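Mlr6093 protein (Mesorhizobium loti, PDB 2QJ8) is probably a zinc-dependent hydrolase of the succinylglutamate desuccinylase/aspartoacylase family, likely cleaving carbon-nitrogen bonds of linear amides. Local coordinates at residues 4-9 with 127-132; 22-27 with 123-128. One frame throughout, in Å; residues are numbered along the deposited sequence.

Starting near the N terminus, residues 4-9 supply the first half of interaction 1, and the chain then turns back through strand 16-24, whose last residues and following loop (22-27) open interaction 2. Both contacts end on helix 118-129: interaction 2 closes a loop of 95 intervening residues at 123-128, and interaction 1 closes one of 117 at 127-132. The shorter loop nests inside the longer, and the two contacts share Ser-127 and Arg-128. Their centres lie about 6 Å apart. Strands 7-8 and 16-24 pair antiparallel, and the 2.9 Å approach of His-7 O to Val-23 N is a probable hydrogen bond joining the two contacts. Together they tie this strand pair to the C-terminal half of the helix.

Interaction 1: residues 4-9 with 127-132; sequences EAPHLT and SRLLLP
Ala-5 brings its CB to 3.8 Å from NH2 of Arg-128, an approach oblique to the guanidinium plane. Pro-6 follows with a more extensive meeting: its CD lies over one face of the Arg-128 guanidinium, displaced toward the rim, and stands 3.6 Å from NH1. The bend at chi3 (59°) turns the arginine back along its helix, where Asp-124 holds the NH1 end, so the proline ring packs on a cation already paired. On the same ring, CB meets Leu-129, 3.8 Å from its CD1. That methyl also sits over the flat face of the Pro-6/His-7 peptide, 3.3 Å from His-7 N. Strand 7-8 begins here as an edge partner of strand 16-24, and its peptide lies against the end of helix 118-129. With an alanine in place of Leu-129, the peptide face and Pro-6 CB would lose this methyl, and a gap would probably open between strand 7-8 and the helix end. The CB of His-7 points away from the helix, and the ring's ND1 donates to Ala-5 O at 2.9 Å, nearly straight (165°) and in the ring plane, fixing the rotation of the imidazole. Leu-8 points back at the helix end: CG comes within 4.4 Å of Leu-129 CB, and CD2 within 4.1 Å of CD2 of the buried Leu-130.

Interaction 2: residues 22-27 with 123-128; sequences LVVPKG and ADAISR
Leu-22, Val-24 and Ala-125 carry an apolar contact in which a strand meets a helix through methyl groups. CB of Ala-125 is the shared point, 4.0 Å from both Leu-22 CD1 and Val-24 CG2. Leu-22 forks over the helix: CG stands anti to the backbone N (chi1 173°), so that CD1 rests by the alanine while CD2 reaches Ile-126 CG1 at 3.9 Å, the two side chains crossing at about a right angle. Between Leu-22 and Val-24, Val-23 directs its CB away from the helix.

The polar bonds of these segments lie within the helix, though Pro-25 O accepts from Arg-121 NE of that helix. Ser-127 OG and N both grip Ala-123 O from opposite faces of its carbonyl plane, OG at 2.7 Å. Likewise over one turn, Arg-128 NH1 forms a salt bridge with Asp-124 OD2 (3.1 Å) through that oxygen's syn lone pair.

The axes of strand 22-24 and helix 123-128 approach to 8.4 Å and run at 139°; at the nearest CA pair, Val-24 and Ala-125, the helix presents only a methyl. This is the layered packing of a helix on a mixed sheet, as in the alpha/beta fold of the zinc carboxypeptidase-like families.

Interaction 1: residues 4-9 with 127-132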
loop_
_atom_site.group_PDB
_atom_site.type_symbol
_atom_site.label_atom_id
_atom_site.label_comp_id
_atom_site.label_asym_id
_atom_site.label_seq_id
_atom_site.Cartn_x
_atom_site.Cartn_y
_atom_site.Cartn_z
ATOM N N GLU A 4 0.923 37.134 -11.954
ATOM C CA GLU A 4 2.106 36.752 -11.177
ATOM C C GLU A 4 2.948 35.681 -11.912
ATOM O O GLU A 4 2.412 34.796 -12.576
ATOM C CB GLU A 4 1.534 36.250 -9.827
ATOM C CG GLU A 4 2.441 35.697 -8.751
ATOM C CD GLU A 4 1.640 35.264 -7.491
ATOM O OE1 GLU A 4 0.714 34.415 -7.589
ATOM O OE2 GLU A 4 1.967 35.746 -6.388
ATOM N N ALA A 5 4.268 35.802 -11.834
ATOM C CA ALA A 5 5.159 34.801 -12.387
ATOM C C ALA A 5 5.484 33.847 -11.215
ATOM O O ALA A 5 5.238 34.192 -10.042
ATOM C CB ALA A 5 6.431 35.456 -12.959
ATOM N N PRO A 6 5.995 32.638 -11.516
ATOM C CA PRO A 6 6.403 31.810 -10.411
ATOM C C PRO A 6 7.634 32.427 -9.739
ATOM O O PRO A 6 8.464 33.026 -10.403
ATOM C CB PRO A 6 6.742 30.465 -11.087
ATOM C CG PRO A 6 7.117 30.821 -12.445
ATOM C CD PRO A 6 6.232 31.966 -12.809
ATOM N N HIS A 7 7.736 32.290 -8.424
ATOM C CA HIS A 7 8.872 32.832 -7.696
ATOM C C HIS A 7 9.010 32.148 -6.363
ATOM O O HIS A 7 8.068 31.502 -5.897
ATOM C CB HIS A 7 8.653 34.339 -7.498
ATOM C CG HIS A 7 7.408 34.648 -6.745
ATOM N ND1 HIS A 7 6.172 34.697 -7.351
ATOM C CD2 HIS A 7 7.195 34.852 -5.426
ATOM C CE1 HIS A 7 5.252 34.923 -6.431
ATOM N NE2 HIS A 7 5.846 35.018 -5.255
ATOM N N LEU A 8 10.194 32.278 -5.771
ATOM C CA LEU A 8 10.472 31.815 -4.431
ATOM C C LEU A 8 10.221 33.001 -3.504
ATOM O O LEU A 8 10.477 34.144 -3.865
ATOM C CB LEU A 8 11.921 31.349 -4.291
ATOM C CG LEU A 8 12.345 30.119 -5.115
ATOM C CD1 LEU A 8 13.824 29.909 -5.018
ATOM C CD2 LEU A 8 11.602 28.870 -4.659
ATOM N N THR A 9 9.734 32.716 -2.303
ATOM C CA THR A 9 9.456 33.746 -1.310
ATOM C C THR A 9 10.698 34.173 -0.513
ATOM O O THR A 9 10.587 35.029 0.354
ATOM C CB THR A 9 8.381 33.288 -0.362
ATOM O OG1 THR A 9 8.845 32.136 0.349
ATOM C CG2 THR A 9 7.110 32.981 -1.136
ATOM N N SER A 127 11.108 24.301 -13.022
ATOM C CA SER A 127 12.006 24.441 -14.164
ATOM C C SER A 127 12.613 25.826 -14.317
ATOM O O SER A 127 13.767 25.936 -14.725
ATOM C CB SER A 127 11.295 24.042 -15.461
ATOM O OG SER A 127 10.837 22.694 -15.377
ATOM N N ARG A 128 11.848 26.871 -14.015
ATOM C CA ARG A 128 12.365 28.233 -14.076
ATOM C C ARG A 128 13.182 28.662 -12.845
ATOM O O ARG A 128 14.195 29.355 -12.998
ATOM C CB ARG A 128 11.243 29.223 -14.389
ATOM C CG ARG A 128 10.830 29.160 -15.837
ATOM C CD ARG A 128 9.497 29.788 -16.127
ATOM N NE ARG A 128 9.424 31.205 -15.761
ATOM C CZ ARG A 128 8.315 31.958 -15.827
ATOM N NH1 ARG A 128 7.167 31.437 -16.247
ATOM N NH2 ARG A 128 8.346 33.251 -15.464
ATOM N N LEU A 129 12.787 28.206 -11.653
ATOM C CA LEU A 129 13.403 28.643 -10.398
ATOM C C LEU A 129 14.406 27.732 -9.710
ATOM O O LEU A 129 15.259 28.228 -8.969
ATOM C CB LEU A 129 12.292 28.992 -9.402
ATOM C CG LEU A 129 11.500 30.217 -9.886
ATOM C CD1 LEU A 129 10.101 30.197 -9.420
ATOM C CD2 LEU A 129 12.248 31.489 -9.457
ATOM N N LEU A 130 14.288 26.424 -9.891
ATOM C CA LEU A 130 15.151 25.483 -9.149
ATOM C C LEU A 130 16.132 24.746 -10.034
ATOM O O LEU A 130 17.315 24.701 -9.718
ATOM C CB LEU A 130 14.291 24.501 -8.361
ATOM C CG LEU A 130 13.276 25.077 -7.357
ATOM C CD1 LEU A 130 12.538 23.897 -6.672
ATOM C CD2 LEU A 130 13.918 25.952 -6.287
ATOM N N LEU A 131 15.668 24.241 -11.171
ATOM C CA LEU A 131 16.541 23.497 -12.082
ATOM C C LEU A 131 17.774 24.238 -12.574
ATOM O O LEU A 131 18.828 23.619 -12.654
ATOM C CB LEU A 131 15.762 22.913 -13.265
ATOM C CG LEU A 131 14.673 21.908 -12.915
ATOM C CD1 LEU A 131 14.203 21.268 -14.213
ATOM C CD2 LEU A 131 15.166 20.866 -11.930
ATOM N N PRO A 132 17.655 25.550 -12.899
ATOM C CA PRO A 132 18.848 26.253 -13.392
ATOM C C PRO A 132 20.016 26.426 -12.376
ATOM O O PRO A 132 21.158 26.595 -12.798
ATOM C CB PRO A 132 18.294 27.607 -13.843
ATOM C CG PRO A 132 16.809 27.376 -14.041
ATOM C CD PRO A 132 16.484 26.452 -12.908
#

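Interaction 2: residues 22-27 with 123-128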
loop_
_atom_site.group_PDB
_atom_site.type_symbol
_atom_site.label_atom_id
_atom_site.label_comp_id
_atom_site.label_asym_id
_atom_site.label_seq_id
_atom_site.Cartn_x
_atom_site.Cartn_y
_atom_site.Cartn_z
ATOM N N LEU A 22 7.744 28.018 -2.904
ATOM C CA LEU A 22 7.748 28.203 -4.355
ATOM C C LEU A 22 6.283 28.446 -4.714
ATOM O O LEU A 22 5.428 27.563 -4.542
ATOM C CB LEU A 22 8.299 26.966 -5.071
ATOM C CG LEU A 22 8.232 26.913 -6.612
ATOM C CD1 LEU A 22 8.925 28.110 -7.272
ATOM C CD2 LEU A 22 8.892 25.604 -7.061
ATOM N N VAL A 23 6.003 29.633 -5.248
ATOM C CA VAL A 23 4.665 30.035 -5.585
ATOM C C VAL A 23 4.392 29.702 -7.036
ATOM O O VAL A 23 5.137 30.122 -7.913
ATOM C CB VAL A 23 4.444 31.523 -5.261
ATOM C CG1 VAL A 23 3.054 31.963 -5.669
ATOM C CG2 VAL A 23 4.677 31.747 -3.735
ATOM N N VAL A 24 3.371 28.866 -7.255
ATOM C CA VAL A 24 2.927 28.470 -8.579
ATOM C C VAL A 24 1.718 29.355 -8.819
ATOM O O VAL A 24 0.719 29.190 -8.130
ATOM C CB VAL A 24 2.552 26.975 -8.636
ATOM C CG1 VAL A 24 2.178 26.568 -10.067
ATOM C CG2 VAL A 24 3.694 26.130 -8.098
ATOM N N PRO A 25 1.791 30.298 -9.783
ATOM C CA PRO A 25 0.656 31.206 -9.997
ATOM C C PRO A 25 -0.667 30.520 -10.303
ATOM O O PRO A 25 -0.707 29.363 -10.717
ATOM C CB PRO A 25 1.098 32.048 -11.202
ATOM C CG PRO A 25 2.555 31.983 -11.170
ATOM C CD PRO A 25 2.887 30.603 -10.719
ATOM N N LYS A 26 -1.743 31.254 -10.054
ATOM C CA LYS A 26 -3.079 30.873 -10.427
ATOM C C LYS A 26 -3.114 30.651 -11.963
ATOM O O LYS A 26 -2.303 31.198 -12.714
ATOM C CB LYS A 26 -4.054 32.004 -10.030
ATOM C CG LYS A 26 -5.453 31.861 -10.563
ATOM C CD LYS A 26 -6.358 32.948 -10.167
ATOM C CE LYS A 26 -7.752 32.677 -10.708
ATOM N N GLY A 27 -4.051 29.830 -12.408
ATOM C CA GLY A 27 -4.258 29.583 -13.819
ATOM C C GLY A 27 -5.718 29.275 -14.001
ATOM O O GLY A 27 -6.536 29.505 -13.092
ATOM N N ALA A 123 5.375 22.287 -12.924
ATOM C CA ALA A 123 6.573 21.870 -13.653
ATOM C C ALA A 123 7.346 23.105 -14.155
ATOM O O ALA A 123 8.560 23.163 -14.000
ATOM C CB ALA A 123 6.202 20.931 -14.813
ATOM N N ASP A 124 6.634 24.085 -14.714
ATOM C CA ASP A 124 7.211 25.359 -15.139
ATOM C C ASP A 124 7.899 26.149 -14.013
ATOM O O ASP A 124 8.975 26.693 -14.248
ATOM C CB ASP A 124 6.137 26.208 -15.797
ATOM C CG ASP A 124 6.658 27.543 -16.269
ATOM O OD1 ASP A 124 7.443 27.587 -17.226
ATOM O OD2 ASP A 124 6.285 28.543 -15.647
ATOM N N ALA A 125 7.302 26.167 -12.807
ATOM C CA ALA A 125 7.841 26.861 -11.643
ATOM C C ALA A 125 9.147 26.247 -11.179
ATOM O O ALA A 125 10.085 26.975 -10.886
ATOM C CB ALA A 125 6.829 26.837 -10.468
ATOM N N ILE A 126 9.195 24.913 -11.118
ATOM C CA ILE A 126 10.392 24.159 -10.719
ATOM C C ILE A 126 11.502 24.342 -11.759
ATOM O O ILE A 126 12.680 24.508 -11.405
ATOM C CB ILE A 126 10.060 22.636 -10.510
ATOM C CG1 ILE A 126 9.141 22.456 -9.284
ATOM C CG2 ILE A 126 11.326 21.802 -10.341
ATOM C CD1 ILE A 126 8.420 21.104 -9.231
ATOM N N SER A 127 11.108 24.301 -13.022
ATOM C CA SER A 127 12.006 24.441 -14.164
ATOM C C SER A 127 12.613 25.826 -14.317
ATOM O O SER A 127 13.767 25.936 -14.725
ATOM C CB SER A 127 11.295 24.042 -15.461
ATOM O OG SER A 127 10.837 22.694 -15.377
ATOM N N ARG A 128 11.848 26.871 -14.015
ATOM C CA ARG A 128 12.365 28.233 -14.076
ATOM C C ARG A 128 13.182 28.662 -12.845
ATOM O O ARG A 128 14.195 29.355 -12.998
ATOM C CB ARG A 128 11.243 29.223 -14.389
ATOM C CG ARG A 128 10.830 29.160 -15.837
ATOM C CD ARG A 128 9.497 29.788 -16.127
ATOM N NE ARG A 128 9.424 31.205 -15.761
ATOM C CZ ARG A 128 8.315 31.958 -15.827
ATOM N NH1 ARG A 128 7.167 31.437 -16.247
ATOM N NH2 ARG A 128 8.346 33.251 -15.464
#